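PDB 3U0J: type III effector HopU1 from Pseudomonas syringae pv. tomato, which acts as an ADP-ribosyltransferase effector in plant immunity, probably transferring ADP-ribose from NAD+ to arginine side chains of its RNA-binding target. Local coordinates for residues Y48-R53 with S145-M150; R181-F186 with G261-V266; A196-T201 with S248-E253. All coordinates share one frame; numbering follows the deposited sequence.

Contact 1 (Y48-R53 with S145-M150); sequences YRFAAR and SPHIKM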
loop_
_atom_site.group_PDB
_atom_site.type_symbol
_atom_site.label_atom_id
_atom_site.label_comp_id
_atom_site.label_asym_id
_atom_site.label_seq_id
_atom_site.Cartn_x
_atom_site.Cartn_y
_atom_site.Cartn_z
ATOM N N TYR A 48 17.149 -7.428 -0.197
ATOM C CA TYR A 48 17.896 -7.486 1.042
ATOM C C TYR A 48 18.956 -6.373 1.111
ATOM O O TYR A 48 19.072 -5.676 2.125
ATOM C CB TYR A 48 18.555 -8.855 1.228
ATOM C CG TYR A 48 19.392 -8.875 2.460
ATOM C CD1 TYR A 48 18.811 -9.013 3.699
ATOM C CD2 TYR A 48 20.765 -8.692 2.398
ATOM C CE1 TYR A 48 19.575 -8.996 4.859
ATOM C CE2 TYR A 48 21.545 -8.675 3.555
ATOM C CZ TYR A 48 20.939 -8.828 4.782
ATOM O OH TYR A 48 21.685 -8.813 5.944
ATOM N N ARG A 49 19.721 -6.201 0.038
ATOM C CA ARG A 49 20.740 -5.163 0.003
ATOM C C ARG A 49 20.121 -3.770 0.004
ATOM O O ARG A 49 20.683 -2.838 0.574
ATOM C CB ARG A 49 21.669 -5.320 -1.220
ATOM C CG ARG A 49 22.871 -6.253 -1.002
ATOM C CD ARG A 49 23.498 -6.114 0.402
ATOM N NE ARG A 49 24.230 -7.323 0.761
ATOM C CZ ARG A 49 24.808 -7.536 1.938
ATOM N NH1 ARG A 49 24.754 -6.594 2.871
ATOM N NH2 ARG A 49 25.451 -8.687 2.173
ATOM N N PHE A 50 18.976 -3.633 -0.655
ATOM C CA PHE A 50 18.264 -2.369 -0.686
ATOM C C PHE A 50 17.853 -2.020 0.709
ATOM O O PHE A 50 18.098 -0.903 1.177
ATOM C CB PHE A 50 17.004 -2.454 -1.556
ATOM C CG PHE A 50 15.976 -1.373 -1.265
ATOM C CD1 PHE A 50 16.088 -0.107 -1.827
ATOM C CD2 PHE A 50 14.896 -1.625 -0.434
ATOM C CE1 PHE A 50 15.136 0.897 -1.558
ATOM C CE2 PHE A 50 13.953 -0.633 -0.167
ATOM C CZ PHE A 50 14.079 0.628 -0.739
ATOM N N ALA A 51 17.217 -2.982 1.370
ATOM C CA ALA A 51 16.625 -2.741 2.674
ATOM C C ALA A 51 17.685 -2.548 3.741
ATOM O O ALA A 51 17.426 -1.944 4.800
ATOM C CB ALA A 51 15.690 -3.882 3.056
ATOM N N ALA A 52 18.877 -3.074 3.472
ATOM C CA ALA A 52 19.915 -3.084 4.487
ATOM C C ALA A 52 20.454 -1.684 4.627
ATOM O O ALA A 52 21.013 -1.322 5.663
ATOM C CB ALA A 52 21.022 -4.046 4.121
ATOM N N ARG A 53 20.267 -0.896 3.576
ATOM C CA ARG A 53 20.737 0.484 3.552
ATOM C C ARG A 53 19.744 1.493 4.114
ATOM O O ARG A 53 20.109 2.640 4.338
ATOM C CB ARG A 53 21.129 0.900 2.132
ATOM C CG ARG A 53 22.562 0.532 1.733
ATOM C CD ARG A 53 22.940 1.249 0.426
ATOM N NE ARG A 53 21.867 1.105 -0.559
ATOM C CZ ARG A 53 21.858 0.189 -1.525
ATOM N NH1 ARG A 53 22.887 -0.649 -1.655
ATOM N NH2 ARG A 53 20.827 0.119 -2.365
ATOM N N SER A 145 13.327 0.383 -7.230
ATOM C CA SER A 145 12.707 -0.770 -7.877
ATOM C C SER A 145 12.837 -2.070 -7.092
ATOM O O SER A 145 11.903 -2.858 -7.072
ATOM C CB SER A 145 13.212 -0.942 -9.300
ATOM O OG SER A 145 14.609 -0.957 -9.287
ATOM N N PRO A 146 13.982 -2.296 -6.427
ATOM C CA PRO A 146 14.045 -3.541 -5.663
ATOM C C PRO A 146 12.867 -3.674 -4.703
ATOM O O PRO A 146 12.401 -4.775 -4.477
ATOM C CB PRO A 146 15.347 -3.403 -4.881
ATOM C CG PRO A 146 16.137 -2.427 -5.620
ATOM C CD PRO A 146 15.185 -1.473 -6.229
ATOM N N HIS A 147 12.381 -2.566 -4.159
ATOM C CA HIS A 147 11.243 -2.603 -3.242
ATOM C C HIS A 147 9.909 -2.621 -3.991
ATOM O O HIS A 147 8.950 -3.293 -3.585
ATOM C CB HIS A 147 11.287 -1.408 -2.284
ATOM C CG HIS A 147 10.089 -1.303 -1.389
ATOM N ND1 HIS A 147 9.997 -1.976 -0.188
ATOM C CD2 HIS A 147 8.940 -0.593 -1.512
ATOM C CE1 HIS A 147 8.843 -1.690 0.388
ATOM N NE2 HIS A 147 8.182 -0.851 -0.392
ATOM N N ILE A 148 9.831 -1.867 -5.077
ATOM C CA ILE A 148 8.578 -1.836 -5.804
ATOM C C ILE A 148 8.274 -3.245 -6.267
ATOM O O ILE A 148 7.144 -3.724 -6.138
ATOM C CB ILE A 148 8.624 -0.872 -6.996
ATOM C CG1 ILE A 148 8.672 0.572 -6.484
ATOM C CG2 ILE A 148 7.415 -1.075 -7.852
ATOM C CD1 ILE A 148 8.989 1.608 -7.531
ATOM N N LYS A 149 9.308 -3.914 -6.766
ATOM C CA LYS A 149 9.141 -5.240 -7.322
ATOM C C LYS A 149 8.815 -6.214 -6.212
ATOM O O LYS A 149 7.921 -7.034 -6.354
ATOM C CB LYS A 149 10.372 -5.683 -8.128
ATOM C CG LYS A 149 10.748 -4.738 -9.274
ATOM C CD LYS A 149 11.640 -5.418 -10.311
ATOM C CE LYS A 149 12.911 -6.021 -9.691
ATOM N NZ LYS A 149 13.703 -6.838 -10.670
ATOM N N MET A 150 9.518 -6.114 -5.090
ATOM C CA MET A 150 9.293 -7.062 -4.015
ATOM C C MET A 150 7.865 -6.942 -3.508
ATOM O O MET A 150 7.198 -7.959 -3.308
ATOM C CB MET A 150 10.310 -6.898 -2.885
ATOM C CG MET A 150 10.616 -8.208 -2.127
ATOM S SD MET A 150 10.943 -9.687 -3.129
ATOM C CE MET A 150 10.527 -10.848 -1.899
#

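Contact 2 (R181-F186 with G261-V266); sequences RLYHLF and GKHLFV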
loop_
_atom_site.group_PDB
_atom_site.type_symbol
_atom_site.label_atom_id
_atom_site.label_comp_id
_atom_site.label_asym_id
_atom_site.label_seq_id
_atom_site.Cartn_x
_atom_site.Cartn_y
_atom_site.Cartn_z
ATOM N N ARG A 181 -12.666 17.743 -7.948
ATOM C CA ARG A 181 -12.160 16.827 -8.954
ATOM C C ARG A 181 -12.928 15.518 -8.922
ATOM O O ARG A 181 -13.282 14.972 -9.968
ATOM C CB ARG A 181 -10.673 16.561 -8.768
ATOM C CG ARG A 181 -10.100 15.650 -9.830
ATOM C CD ARG A 181 -8.691 15.273 -9.471
ATOM N NE ARG A 181 -7.824 16.446 -9.517
ATOM C CZ ARG A 181 -6.796 16.647 -8.693
ATOM N NH1 ARG A 181 -6.521 15.753 -7.736
ATOM N NH2 ARG A 181 -6.054 17.752 -8.815
ATOM N N LEU A 182 -13.180 15.010 -7.722
ATOM C CA LEU A 182 -13.841 13.722 -7.603
ATOM C C LEU A 182 -15.263 13.809 -8.118
ATOM O O LEU A 182 -15.702 12.944 -8.883
ATOM C CB LEU A 182 -13.813 13.225 -6.164
ATOM C CG LEU A 182 -12.388 12.879 -5.753
ATOM C CD1 LEU A 182 -12.258 12.592 -4.279
ATOM C CD2 LEU A 182 -11.920 11.697 -6.578
ATOM N N TYR A 183 -15.988 14.848 -7.707
ATOM C CA TYR A 183 -17.349 15.021 -8.206
ATOM C C TYR A 183 -17.278 15.136 -9.714
ATOM O O TYR A 183 -18.087 14.555 -10.424
ATOM C CB TYR A 183 -18.028 16.239 -7.605
ATOM C CG TYR A 183 -18.663 16.002 -6.250
ATOM C CD1 TYR A 183 -19.801 15.222 -6.117
ATOM C CD2 TYR A 183 -18.134 16.578 -5.111
ATOM C CE1 TYR A 183 -20.380 15.016 -4.885
ATOM C CE2 TYR A 183 -18.702 16.380 -3.883
ATOM C CZ TYR A 183 -19.820 15.598 -3.772
ATOM O OH TYR A 183 -20.380 15.407 -2.532
ATOM N N HIS A 184 -16.269 15.843 -10.208
ATOM C CA HIS A 184 -16.091 15.924 -11.650
ATOM C C HIS A 184 -15.880 14.563 -12.328
ATOM O O HIS A 184 -16.505 14.258 -13.341
ATOM C CB HIS A 184 -14.950 16.867 -11.999
ATOM C CG HIS A 184 -14.767 17.046 -13.470
ATOM N ND1 HIS A 184 -15.698 17.688 -14.259
ATOM C CD2 HIS A 184 -13.774 16.650 -14.301
ATOM C CE1 HIS A 184 -15.280 17.688 -15.513
ATOM N NE2 HIS A 184 -14.112 17.070 -15.565
ATOM N N LEU A 185 -14.982 13.758 -11.777
ATOM C CA LEU A 185 -14.714 12.438 -12.325
ATOM C C LEU A 185 -16.011 11.651 -12.387
ATOM O O LEU A 185 -16.338 11.026 -13.407
ATOM C CB LEU A 185 -13.696 11.708 -11.453
ATOM C CG LEU A 185 -12.255 11.544 -11.942
ATOM C CD1 LEU A 185 -11.937 12.514 -13.034
ATOM C CD2 LEU A 185 -11.256 11.685 -10.800
ATOM N N PHE A 186 -16.741 11.697 -11.274
ATOM C CA PHE A 186 -18.045 11.061 -11.153
ATOM C C PHE A 186 -19.022 11.525 -12.237
ATOM O O PHE A 186 -19.604 10.711 -12.969
ATOM C CB PHE A 186 -18.642 11.372 -9.788
ATOM C CG PHE A 186 -20.039 10.877 -9.623
ATOM C CD1 PHE A 186 -21.078 11.759 -9.370
ATOM C CD2 PHE A 186 -20.325 9.519 -9.738
ATOM C CE1 PHE A 186 -22.386 11.298 -9.214
ATOM C CE2 PHE A 186 -21.641 9.037 -9.578
ATOM C CZ PHE A 186 -22.670 9.929 -9.312
ATOM N N GLY A 261 -19.497 19.394 5.022
ATOM C CA GLY A 261 -18.056 19.268 5.179
ATOM C C GLY A 261 -17.478 17.968 4.636
ATOM O O GLY A 261 -16.360 17.929 4.119
ATOM N N LYS A 262 -18.239 16.891 4.770
ATOM C CA LYS A 262 -17.736 15.571 4.446
ATOM C C LYS A 262 -18.396 15.021 3.196
ATOM O O LYS A 262 -19.561 15.323 2.893
ATOM C CB LYS A 262 -17.942 14.608 5.624
ATOM C CG LYS A 262 -17.374 15.122 6.939
ATOM C CD LYS A 262 -16.978 14.004 7.902
ATOM C CE LYS A 262 -16.239 14.589 9.087
ATOM N NZ LYS A 262 -15.218 13.662 9.609
ATOM N N HIS A 263 -17.648 14.199 2.470
ATOM C CA HIS A 263 -18.173 13.616 1.249
ATOM C C HIS A 263 -17.872 12.137 1.154
ATOM O O HIS A 263 -16.881 11.654 1.687
ATOM C CB HIS A 263 -17.635 14.368 0.043
ATOM C CG HIS A 263 -17.827 15.845 0.142
ATOM N ND1 HIS A 263 -18.867 16.501 -0.482
ATOM C CD2 HIS A 263 -17.138 16.787 0.832
ATOM C CE1 HIS A 263 -18.797 17.790 -0.196
ATOM N NE2 HIS A 263 -17.760 17.990 0.602
ATOM N N LEU A 264 -18.750 11.417 0.482
ATOM C CA LEU A 264 -18.597 9.998 0.364
ATOM C C LEU A 264 -18.611 9.648 -1.100
ATOM O O LEU A 264 -19.571 9.954 -1.802
ATOM C CB LEU A 264 -19.752 9.290 1.071
ATOM C CG LEU A 264 -19.933 7.815 0.695
ATOM C CD1 LEU A 264 -18.807 6.974 1.249
ATOM C CD2 LEU A 264 -21.237 7.295 1.204
ATOM N N PHE A 265 -17.551 9.005 -1.569
ATOM C CA PHE A 265 -17.552 8.453 -2.923
ATOM C C PHE A 265 -17.558 6.948 -2.871
ATOM O O PHE A 265 -16.738 6.333 -2.182
ATOM C CB PHE A 265 -16.364 8.959 -3.730
ATOM C CG PHE A 265 -16.272 10.423 -3.744
ATOM C CD1 PHE A 265 -16.892 11.148 -4.737
ATOM C CD2 PHE A 265 -15.616 11.091 -2.723
ATOM C CE1 PHE A 265 -16.849 12.524 -4.730
ATOM C CE2 PHE A 265 -15.551 12.461 -2.704
ATOM C CZ PHE A 265 -16.172 13.187 -3.713
ATOM N N VAL A 266 -18.506 6.352 -3.577
ATOM C CA VAL A 266 -18.576 4.908 -3.637
ATOM C C VAL A 266 -17.822 4.469 -4.859
ATOM O O VAL A 266 -18.123 4.901 -5.965
ATOM C CB VAL A 266 -20.016 4.396 -3.706
ATOM C CG1 VAL A 266 -20.016 2.928 -4.112
ATOM C CG2 VAL A 266 -20.710 4.605 -2.364
#

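Contact 3 (A196-T201 with S248-E253); sequences AFMSTT and SEFVIE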
loop_
_atom_site.group_PDB
_atom_site.type_symbol
_atom_site.label_atom_id
_atom_site.label_comp_id
_atom_site.label_asym_id
_atom_site.label_seq_id
_atom_site.Cartn_x
_atom_site.Cartn_y
_atom_site.Cartn_z
ATOM N N ALA A 196 -0.055 4.417 -7.406
ATOM C CA ALA A 196 0.703 3.817 -6.315
ATOM C C ALA A 196 -0.051 2.631 -5.712
ATOM O O ALA A 196 -1.076 2.220 -6.238
ATOM C CB ALA A 196 1.031 4.853 -5.269
ATOM N N PHE A 197 0.466 2.087 -4.614
ATOM C CA PHE A 197 -0.159 0.964 -3.920
ATOM C C PHE A 197 -1.265 1.477 -3.018
ATOM O O PHE A 197 -0.964 2.031 -1.966
ATOM C CB PHE A 197 0.887 0.275 -3.030
ATOM C CG PHE A 197 2.002 -0.360 -3.790
ATOM C CD1 PHE A 197 1.863 -1.630 -4.310
ATOM C CD2 PHE A 197 3.171 0.314 -4.009
ATOM C CE1 PHE A 197 2.878 -2.214 -5.038
ATOM C CE2 PHE A 197 4.188 -0.256 -4.739
ATOM C CZ PHE A 197 4.045 -1.528 -5.248
ATOM N N MET A 198 -2.530 1.296 -3.388
ATOM C CA MET A 198 -3.612 1.785 -2.534
ATOM C C MET A 198 -3.756 0.989 -1.252
ATOM O O MET A 198 -3.674 -0.250 -1.234
ATOM C CB MET A 198 -4.955 1.838 -3.243
ATOM C CG MET A 198 -5.892 2.844 -2.569
ATOM S SD MET A 198 -7.578 2.815 -3.167
ATOM C CE MET A 198 -7.394 3.606 -4.746
ATOM N N SER A 199 -3.962 1.714 -0.166
ATOM C CA SER A 199 -4.068 1.101 1.141
ATOM C C SER A 199 -5.454 1.372 1.659
ATOM O O SER A 199 -5.933 2.503 1.608
ATOM C CB SER A 199 -3.031 1.702 2.081
ATOM O OG SER A 199 -3.232 1.235 3.396
ATOM N N THR A 200 -6.110 0.339 2.151
ATOM C CA THR A 200 -7.506 0.468 2.540
ATOM C C THR A 200 -7.745 -0.325 3.816
ATOM O O THR A 200 -6.898 -1.125 4.214
ATOM C CB THR A 200 -8.440 -0.061 1.423
ATOM O OG1 THR A 200 -8.369 -1.498 1.366
ATOM C CG2 THR A 200 -8.055 0.534 0.054
ATOM N N THR A 201 -8.886 -0.121 4.462
ATOM C CA THR A 201 -9.155 -0.874 5.681
ATOM C C THR A 201 -10.538 -1.501 5.658
ATOM O O THR A 201 -11.474 -0.914 5.141
ATOM C CB THR A 201 -9.001 -0.005 6.934
ATOM O OG1 THR A 201 -9.267 -0.799 8.090
ATOM C CG2 THR A 201 -9.984 1.105 6.899
ATOM N N SER A 248 -4.259 0.475 -9.809
ATOM C CA SER A 248 -5.628 0.050 -9.575
ATOM C C SER A 248 -6.595 1.089 -10.123
ATOM O O SER A 248 -6.348 2.300 -10.054
ATOM C CB SER A 248 -5.875 -0.153 -8.093
ATOM O OG SER A 248 -5.805 1.088 -7.435
ATOM N N GLU A 249 -7.708 0.607 -10.653
ATOM C CA GLU A 249 -8.617 1.434 -11.428
ATOM C C GLU A 249 -10.039 1.288 -10.896
ATOM O O GLU A 249 -10.487 0.161 -10.649
ATOM C CB GLU A 249 -8.548 0.956 -12.878
ATOM C CG GLU A 249 -8.642 2.048 -13.910
ATOM C CD GLU A 249 -7.832 1.754 -15.165
ATOM O OE1 GLU A 249 -6.831 0.991 -15.100
ATOM O OE2 GLU A 249 -8.202 2.317 -16.219
ATOM N N PHE A 250 -10.751 2.408 -10.727
ATOM C CA PHE A 250 -12.122 2.373 -10.171
ATOM C C PHE A 250 -13.161 3.215 -10.910
ATOM O O PHE A 250 -12.867 4.292 -11.426
ATOM C CB PHE A 250 -12.138 2.771 -8.692
ATOM C CG PHE A 250 -11.141 2.028 -7.858
ATOM C CD1 PHE A 250 -11.501 0.862 -7.198
ATOM C CD2 PHE A 250 -9.832 2.481 -7.754
ATOM C CE1 PHE A 250 -10.579 0.165 -6.444
ATOM C CE2 PHE A 250 -8.907 1.787 -7.003
ATOM C CZ PHE A 250 -9.283 0.626 -6.345
ATOM N N VAL A 251 -14.385 2.702 -10.942
ATOM C CA VAL A 251 -15.540 3.459 -11.385
ATOM C C VAL A 251 -16.160 4.098 -10.155
ATOM O O VAL A 251 -16.401 3.414 -9.154
ATOM C CB VAL A 251 -16.590 2.521 -11.990
ATOM C CG1 VAL A 251 -17.856 3.284 -12.339
ATOM C CG2 VAL A 251 -16.022 1.801 -13.205
ATOM N N ILE A 252 -16.425 5.397 -10.201
ATOM C CA ILE A 252 -17.159 5.988 -9.092
ATOM C C ILE A 252 -18.652 5.813 -9.309
ATOM O O ILE A 252 -19.235 6.504 -10.133
ATOM C CB ILE A 252 -16.837 7.462 -8.926
ATOM C CG1 ILE A 252 -15.315 7.647 -8.885
ATOM C CG2 ILE A 252 -17.504 7.990 -7.666
ATOM C CD1 ILE A 252 -14.846 9.070 -9.020
ATOM N N GLU A 253 -19.263 4.879 -8.583
ATOM C CA GLU A 253 -20.700 4.608 -8.719
ATOM C C GLU A 253 -21.589 5.738 -8.165
ATOM O O GLU A 253 -22.534 6.153 -8.825
ATOM C CB GLU A 253 -21.093 3.268 -8.063
ATOM C CG GLU A 253 -20.188 2.061 -8.370
ATOM C CD GLU A 253 -20.612 1.275 -9.605
ATOM O OE1 GLU A 253 -20.106 0.140 -9.806
ATOM O OE2 GLU A 253 -21.450 1.791 -10.376
HETATM O O HOH W 1 -3.186 0.570 -5.955
#

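Contact 1 (Y48-R53 with S145-M150)
Helix 41-52 packs against the opening turn of helix 145-162 through Phe50, which meets Pro146 and His147. The nearest CA atoms, those of Phe50 and Pro146, are 6.6 Å apart, and no hydrogen bond passes between the segments, so the join is apolar. Phe50 CB meets Pro146 CB at 3.8 Å, with the two side chains crossing at about a right angle. Farther out, ring atom Phe50 CE2 comes within 3.5 Å of His147 CB. With CG anti to the backbone N (chi1 160°), the phenyl ring is swung over toward the histidine. This is helix-to-helix packing between the N-terminal helical part of the protein and a helix of the ADP-ribosyltransferase fold. Pro146 suits the first turn, where a missing backbone N-H costs no helical bond; its O still accepts from Met150 N at 3.2 Å. The imidazole and phenyl planes are inclined by 34°, with centroids 5.9 Å apart, so the rings are neither stacked nor edge-to-face. The polar end of His147 turns instead to His98 of helix 89-99, whose ND1 is hydrogen-bonded to NE2. Leu116 of helix 116-126 touches both Phe50 and His147.

Contact 2 (R181-F186 with G261-V266)
Tyr183 reaches from helix 176-188 to His263 on strand 263-269, its OH hydrogen-bonded to ND1 at 2.8 Å; either group could be the donor. The contact is helix-on-sheet packing in the ADP-ribosyltransferase fold, and Tyr183, His263 and Phe265 together form an aromatic cluster. Each of the bonded rings meets the other's polar atom at its edge, near the ring plane, while the planes themselves stand at 84°. Phe265 turns an edge toward the face of Tyr183, an edge-to-face pair with centroids 5.2 Å apart and planes at 64°. The preceding residue of the helix uses the phenyl face: Leu182 CB sits 3.7 Å from the centroid of the Phe265 ring as a CH-pi contact, and Leu182 CD1 follows at 3.7 Å from Phe265 CE2. Two consecutive helix residues therefore engage one phenyl group, one at its face and one at its edge.

Behind this shell, strand 263-269 is fixed in the five-stranded mixed sheet by backbone hydrogen bonds between Phe265 and both Ala219 and Gln221, and between His263 and Ala219. Ile218 of strand 218-224 touches both Leu182 and Phe265. The helix and strand segments run at 35° to each other, their axes 10.2 Å apart at closest approach. Within the cluster, Phe265 CE1 stands 4.1 Å above the plane of the Tyr183 ring, over its middle.

Contact 3 (A196-T201 with S248-E253)
A water molecule lies among at least three protein atoms where Ala196 and Met198 approach Ser248: it accepts from Met198 N at 2.7 Å, has Ala196 O as a partner 2.7 Å away, and pairs with Ser248 OG at 3.1 Å, the direction of this last bond being undecided. With no direct hydrogen bond between the segments, the water is their polar link. In the ADP-ribosyltransferase fold it bridges the loop leading into strand 199-201 of a three-stranded sheet to Ser248 at the start of strand 248-257 of the five-stranded one. Ser199-Thr200-Thr201 probably corresponds to the Ser-Thr-Ser motif of arginine-specific family members. In those relatives the first serine hydrogen-bonds to the glutamate that ends the Glu-X-Glu motif, a position Glu241 probably holds; the weak hydrogen bond between Ser199 OG and Glu241 OE2 is consistent with this.

Ser248 has OG placed between its backbone N and carbonyl carbon (chi1 67°), which turns the hydroxyl to the water. Beside this polar bridge runs a Met-aromatic contact. Met198 and Phe250 approach from opposite directions, and SD lies 5.0 Å from the phenyl centroid, obliquely, 48° off the ring normal. Tyr192 of strand 192-194 touches both side chains. The methionine chain is extended through chi2 and bends at chi3 (-74°), bringing its methyl to the ring: Met198 CE is 3.3 Å from Phe250 CE2 and 4.0 Å from Ser248 OG.

Contact 1 closes before the others open, and contact 3 is nested inside the chain loop that contact 2 closes. Contacts 2 and 3 have centres about 14 Å apart and share the five-stranded sheet, where strands 248-257 and 263-269 are antiparallel neighbours; Leu185 and Phe186 of contact 2 also pack on Ile252 of contact 3. Contact 1 lies on the opposite side of the chain's centre, about 24 Å from contact 3 and 36 Å from contact 2, centre to centre. Contacts 1 and 3 touch where Phe197 CZ packs on Ile148 O, which brings helix 145-162 against the loop before strand 199-201. Contact 2 places helix 176-188 on the five-stranded sheet.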